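Local coordinates for reticulocyte-binding protein 2a (Plasmodium vivax, PDB 4Z8N) that probably binds red blood cells, reticulocytes in particular, through this helical erythrocyte-binding domain during parasite invasion, at residues Leu8-Thr20 / Leu108-Glu120. Sequence-based numbering, arbitrary orientation.
Sequences LDFSNSSGQIIST and LDAYKNCVQANME
Phe10 and Ile18, cross-strand neighbours in the small antiparallel hairpin of residues 8-20, face the C-terminal part of helix 94-115; the axis of its residues 108-115 runs at 80° to strand 9-11, 9.9 Å away at the closest. Paired backbone bonds, Phe10 N to Ile18 O and Ile18 N to Phe10 O, make them a hydrogen-bonded pair, with both side chains on the hairpin face turned to the helix. Phe10 fills the centre: Lys112 lays its methylenes over one ring face, a CH-pi contact with CG 3.8 Å from the centroid. A chi1 of 176° swings the lysine chain away from its backbone N, and extended torsions beyond lay the apolar stem along the ring and carry the amine onward. Tyr111 CD2 lies 4.2 Å from Phe10 CZ, at the edge of the phenyl ring, and branched Val115 brings CG1 obliquely to the ring and on to Ile18 CG2. This hairpin, a rare piece of beta structure in the largely helical erythrocyte-binding domain, is wedged between helix 94-115 and helices 199-237 and 246-297; on its other side Asp9 forms a salt bridge with Arg269 and a hydrogen bond with His221. Asp9 OD1 also accepts from Ser19 OG and Thr20 N. Thr20 OG1 donates to Leu8 O at 2.7 Å, leaving Thr20 CG2 3.8 Å from Tyr111 OH. Leu8 CD2 meets the tyrosine edge 3.8 Å from Tyr111 CE2. Extended Gln116 brings NE2 to 3.4 Å from Phe10 CB, while its CG packs on Ile18 CD1. A type II turn from Gln116 to Met119 leads into helix 119-136, and flexible Met119, bent at chi3, sets SD 3.5 Å from Ile18 CD1. At the bend, Asn12 OD1 accepts from Gly15 N, an Asx motif, and Gly15 readily adopts a phi of 101°.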
loop_
_atom_site.group_PDB
_atom_site.type_symbol
_atom_site.label_atom_id
_atom_site.label_comp_id
_atom_site.label_asym_id
_atom_site.label_seq_id
_atom_site.Cartn_x
_atom_site.Cartn_y
_atom_site.Cartn_z
ATOM N N LEU A 8 4.234 5.964 -0.569
ATOM C CA LEU A 8 5.225 5.233 -1.349
ATOM C C LEU A 8 5.263 3.745 -1.019
ATOM O O LEU A 8 5.874 3.321 -0.040
ATOM C CB LEU A 8 6.618 5.838 -1.160
ATOM C CG LEU A 8 7.686 5.228 -2.076
ATOM C CD1 LEU A 8 7.261 5.302 -3.538
ATOM C CD2 LEU A 8 9.031 5.904 -1.875
ATOM N N ASP A 9 4.596 2.963 -1.857
ATOM C CA ASP A 9 4.680 1.511 -1.815
ATOM C C ASP A 9 5.151 1.037 -3.182
ATOM O O ASP A 9 5.117 1.802 -4.143
ATOM C CB ASP A 9 3.331 0.888 -1.455
ATOM C CG ASP A 9 2.878 1.246 -0.053
ATOM O OD1 ASP A 9 3.745 1.396 0.833
ATOM O OD2 ASP A 9 1.656 1.376 0.165
ATOM N N PHE A 10 5.586 -0.214 -3.278
ATOM C CA PHE A 10 6.092 -0.728 -4.547
ATOM C C PHE A 10 5.344 -1.974 -5.003
ATOM O O PHE A 10 5.362 -3.006 -4.332
ATOM C CB PHE A 10 7.588 -1.021 -4.436
ATOM C CG PHE A 10 8.400 0.164 -4.008
ATOM C CD1 PHE A 10 8.666 1.196 -4.896
ATOM C CD2 PHE A 10 8.883 0.258 -2.713
ATOM C CE1 PHE A 10 9.404 2.293 -4.504
ATOM C CE2 PHE A 10 9.622 1.354 -2.313
ATOM C CZ PHE A 10 9.886 2.373 -3.209
ATOM N N SER A 11 4.681 -1.864 -6.148
ATOM C CA SER A 11 4.009 -3.006 -6.758
ATOM C C SER A 11 4.907 -3.616 -7.828
ATOM O O SER A 11 5.953 -3.053 -8.157
ATOM C CB SER A 11 2.667 -2.588 -7.357
ATOM O OG SER A 11 1.797 -3.701 -7.468
ATOM N N ASN A 12 4.511 -4.761 -8.375
ATOM C CA ASN A 12 5.355 -5.421 -9.364
ATOM C C ASN A 12 4.623 -6.283 -10.384
ATOM O O ASN A 12 3.432 -6.102 -10.649
ATOM C CB ASN A 12 6.407 -6.285 -8.658
ATOM C CG ASN A 12 5.804 -7.474 -7.916
ATOM O OD1 ASN A 12 4.586 -7.658 -7.879
ATOM N ND2 ASN A 12 6.666 -8.295 -7.332
ATOM N N SER A 13 5.380 -7.222 -10.946
ATOM C CA SER A 13 4.889 -8.202 -11.904
ATOM C C SER A 13 3.624 -8.910 -11.427
ATOM O O SER A 13 2.590 -8.866 -12.092
ATOM C CB SER A 13 5.980 -9.239 -12.186
ATOM O OG SER A 13 6.706 -9.542 -11.003
ATOM N N SER A 14 3.714 -9.553 -10.267
ATOM C CA SER A 14 2.653 -10.431 -9.776
ATOM C C SER A 14 1.468 -9.685 -9.163
ATOM O O SER A 14 0.389 -10.255 -8.996
ATOM C CB SER A 14 3.227 -11.411 -8.749
ATOM O OG SER A 14 3.873 -10.722 -7.692
ATOM N N GLY A 15 1.670 -8.417 -8.826
ATOM C CA GLY A 15 0.613 -7.617 -8.237
ATOM C C GLY A 15 0.769 -7.499 -6.736
ATOM O O GLY A 15 -0.057 -6.892 -6.056
ATOM N N GLN A 16 1.832 -8.101 -6.215
ATOM C CA GLN A 16 2.173 -7.950 -4.810
ATOM C C GLN A 16 2.531 -6.489 -4.537
ATOM O O GLN A 16 3.060 -5.791 -5.403
ATOM C CB GLN A 16 3.326 -8.887 -4.430
ATOM C CG GLN A 16 4.697 -8.223 -4.501
ATOM C CD GLN A 16 5.840 -9.097 -4.001
ATOM O OE1 GLN A 16 5.639 -10.072 -3.270
ATOM N NE2 GLN A 16 7.056 -8.736 -4.387
ATOM N N ILE A 17 2.203 -6.015 -3.345
ATOM C CA ILE A 17 2.558 -4.660 -2.961
ATOM C C ILE A 17 3.476 -4.716 -1.755
ATOM O O ILE A 17 3.074 -5.156 -0.677
ATOM C CB ILE A 17 1.313 -3.802 -2.641
ATOM C CG1 ILE A 17 0.417 -3.668 -3.878
ATOM C CG2 ILE A 17 1.729 -2.427 -2.140
ATOM C CD1 ILE A 17 -0.842 -2.846 -3.640
ATOM N N ILE A 18 4.720 -4.298 -1.946
ATOM C CA ILE A 18 5.657 -4.198 -0.838
ATOM C C ILE A 18 5.583 -2.795 -0.261
ATOM O O ILE A 18 5.844 -1.815 -0.958
ATOM C CB ILE A 18 7.090 -4.520 -1.274
ATOM C CG1 ILE A 18 7.179 -5.976 -1.733
ATOM C CG2 ILE A 18 8.062 -4.256 -0.135
ATOM C CD1 ILE A 18 8.555 -6.384 -2.192
ATOM N N SER A 19 5.213 -2.701 1.011
ATOM C CA SER A 19 4.993 -1.407 1.639
ATOM C C SER A 19 6.214 -0.943 2.424
ATOM O O SER A 19 6.959 -1.754 2.973
ATOM C CB SER A 19 3.767 -1.465 2.552
ATOM O OG SER A 19 3.503 -0.203 3.134
ATOM N N THR A 20 6.417 0.369 2.465
ATOM C CA THR A 20 7.530 0.947 3.208
ATOM C C THR A 20 7.170 1.145 4.676
ATOM O O THR A 20 8.009 1.556 5.478
ATOM C CB THR A 20 7.964 2.296 2.610
ATOM O OG1 THR A 20 6.815 3.134 2.439
ATOM C CG2 THR A 20 8.645 2.092 1.265
ATOM N N LEU A 108 15.283 7.531 -6.166
ATOM C CA LEU A 108 14.046 6.766 -6.043
ATOM C C LEU A 108 14.318 5.297 -6.346
ATOM O O LEU A 108 13.824 4.405 -5.657
ATOM C CB LEU A 108 12.963 7.312 -6.979
ATOM C CG LEU A 108 11.650 6.521 -7.052
ATOM C CD1 LEU A 108 10.987 6.411 -5.685
ATOM C CD2 LEU A 108 10.691 7.134 -8.071
ATOM N N ASP A 109 15.120 5.053 -7.377
ATOM C CA ASP A 109 15.468 3.692 -7.764
ATOM C C ASP A 109 16.318 3.011 -6.695
ATOM O O ASP A 109 16.163 1.819 -6.435
ATOM C CB ASP A 109 16.204 3.687 -9.104
ATOM C CG ASP A 109 16.491 2.286 -9.603
ATOM O OD1 ASP A 109 15.579 1.435 -9.544
ATOM O OD2 ASP A 109 17.630 2.035 -10.048
ATOM N N ALA A 110 17.216 3.771 -6.076
ATOM C CA ALA A 110 18.099 3.224 -5.049
ATOM C C ALA A 110 17.329 2.883 -3.775
ATOM O O ALA A 110 17.598 1.867 -3.135
ATOM C CB ALA A 110 19.230 4.199 -4.742
ATOM N N TYR A 111 16.372 3.734 -3.412
ATOM C CA TYR A 111 15.549 3.493 -2.231
ATOM C C TYR A 111 14.657 2.275 -2.434
ATOM O O TYR A 111 14.517 1.446 -1.538
ATOM C CB TYR A 111 14.700 4.726 -1.896
ATOM C CG TYR A 111 13.839 4.559 -0.662
ATOM C CD1 TYR A 111 14.415 4.367 0.587
ATOM C CD2 TYR A 111 12.453 4.602 -0.742
ATOM C CE1 TYR A 111 13.639 4.214 1.720
ATOM C CE2 TYR A 111 11.663 4.451 0.391
ATOM C CZ TYR A 111 12.265 4.257 1.618
ATOM O OH TYR A 111 11.497 4.107 2.752
ATOM N N LYS A 112 14.059 2.173 -3.619
ATOM C CA LYS A 112 13.216 1.031 -3.960
ATOM C C LYS A 112 13.978 -0.287 -3.825
ATOM O O LYS A 112 13.447 -1.269 -3.307
ATOM C CB LYS A 112 12.667 1.173 -5.382
ATOM C CG LYS A 112 11.851 -0.024 -5.853
ATOM C CD LYS A 112 11.341 0.177 -7.270
ATOM C CE LYS A 112 10.476 -0.993 -7.714
ATOM N NZ LYS A 112 9.973 -0.819 -9.106
ATOM N N ASN A 113 15.225 -0.298 -4.286
ATOM C CA ASN A 113 16.049 -1.501 -4.220
ATOM C C ASN A 113 16.450 -1.848 -2.793
ATOM O O ASN A 113 16.534 -3.022 -2.431
ATOM C CB ASN A 113 17.296 -1.341 -5.089
ATOM C CG ASN A 113 16.984 -1.406 -6.569
ATOM O OD1 ASN A 113 16.005 -2.030 -6.981
ATOM N ND2 ASN A 113 17.817 -0.767 -7.379
ATOM N N CYS A 114 16.706 -0.822 -1.990
ATOM C CA CYS A 114 17.039 -1.010 -0.584
ATOM C C CYS A 114 15.843 -1.604 0.157
ATOM O O CYS A 114 15.996 -2.456 1.031
ATOM C CB CYS A 114 17.468 0.320 0.045
ATOM S SG CYS A 114 17.831 0.257 1.815
ATOM N N VAL A 115 14.650 -1.152 -0.213
ATOM C CA VAL A 115 13.413 -1.629 0.397
ATOM C C VAL A 115 13.057 -3.034 -0.090
ATOM O O VAL A 115 12.682 -3.901 0.700
ATOM C CB VAL A 115 12.245 -0.664 0.102
ATOM C CG1 VAL A 115 10.913 -1.274 0.518
ATOM C CG2 VAL A 115 12.471 0.667 0.803
ATOM N N GLN A 116 13.190 -3.258 -1.394
ATOM C CA GLN A 116 12.840 -4.545 -1.985
ATOM C C GLN A 116 13.954 -5.583 -1.869
ATOM O O GLN A 116 13.825 -6.689 -2.389
ATOM C CB GLN A 116 12.465 -4.373 -3.457
ATOM C CG GLN A 116 11.072 -3.823 -3.696
ATOM C CD GLN A 116 10.721 -3.781 -5.169
ATOM O OE1 GLN A 116 11.602 -3.842 -6.028
ATOM N NE2 GLN A 116 9.431 -3.689 -5.471
ATOM N N ALA A 117 15.048 -5.228 -1.201
ATOM C CA ALA A 117 16.147 -6.170 -1.011
ATOM C C ALA A 117 15.679 -7.359 -0.176
ATOM O O ALA A 117 14.865 -7.200 0.736
ATOM C CB ALA A 117 17.333 -5.484 -0.352
ATOM N N ASN A 118 16.177 -8.547 -0.517
ATOM C CA ASN A 118 15.835 -9.788 0.184
ATOM C C ASN A 118 14.348 -10.141 0.117
ATOM O O ASN A 118 13.870 -10.965 0.897
ATOM C CB ASN A 118 16.270 -9.706 1.648
ATOM C CG ASN A 118 17.719 -9.298 1.802
ATOM O OD1 ASN A 118 18.612 -9.899 1.203
ATOM N ND2 ASN A 118 17.960 -8.265 2.602
ATOM N N MET A 119 13.631 -9.518 -0.815
ATOM C CA MET A 119 12.192 -9.728 -0.988
ATOM C C MET A 119 11.860 -11.203 -1.143
ATOM O O MET A 119 10.870 -11.705 -0.607
ATOM C CB MET A 119 11.693 -8.941 -2.205
ATOM C CG MET A 119 10.545 -9.584 -2.969
ATOM S SD MET A 119 10.083 -8.633 -4.434
ATOM C CE MET A 119 11.689 -8.304 -5.157
ATOM N N GLU A 120 12.730 -11.890 -1.865
ATOM C CA GLU A 120 12.555 -13.286 -2.214
ATOM C C GLU A 120 12.780 -14.209 -1.028
ATOM O O GLU A 120 12.028 -15.164 -0.815
ATOM C CB GLU A 120 13.519 -13.636 -3.332
ATOM C CG GLU A 120 13.328 -14.991 -3.906
ATOM C CD GLU A 120 14.131 -15.161 -5.173
ATOM O OE1 GLU A 120 15.360 -15.376 -5.094
ATOM O OE2 GLU A 120 13.532 -15.025 -6.258
#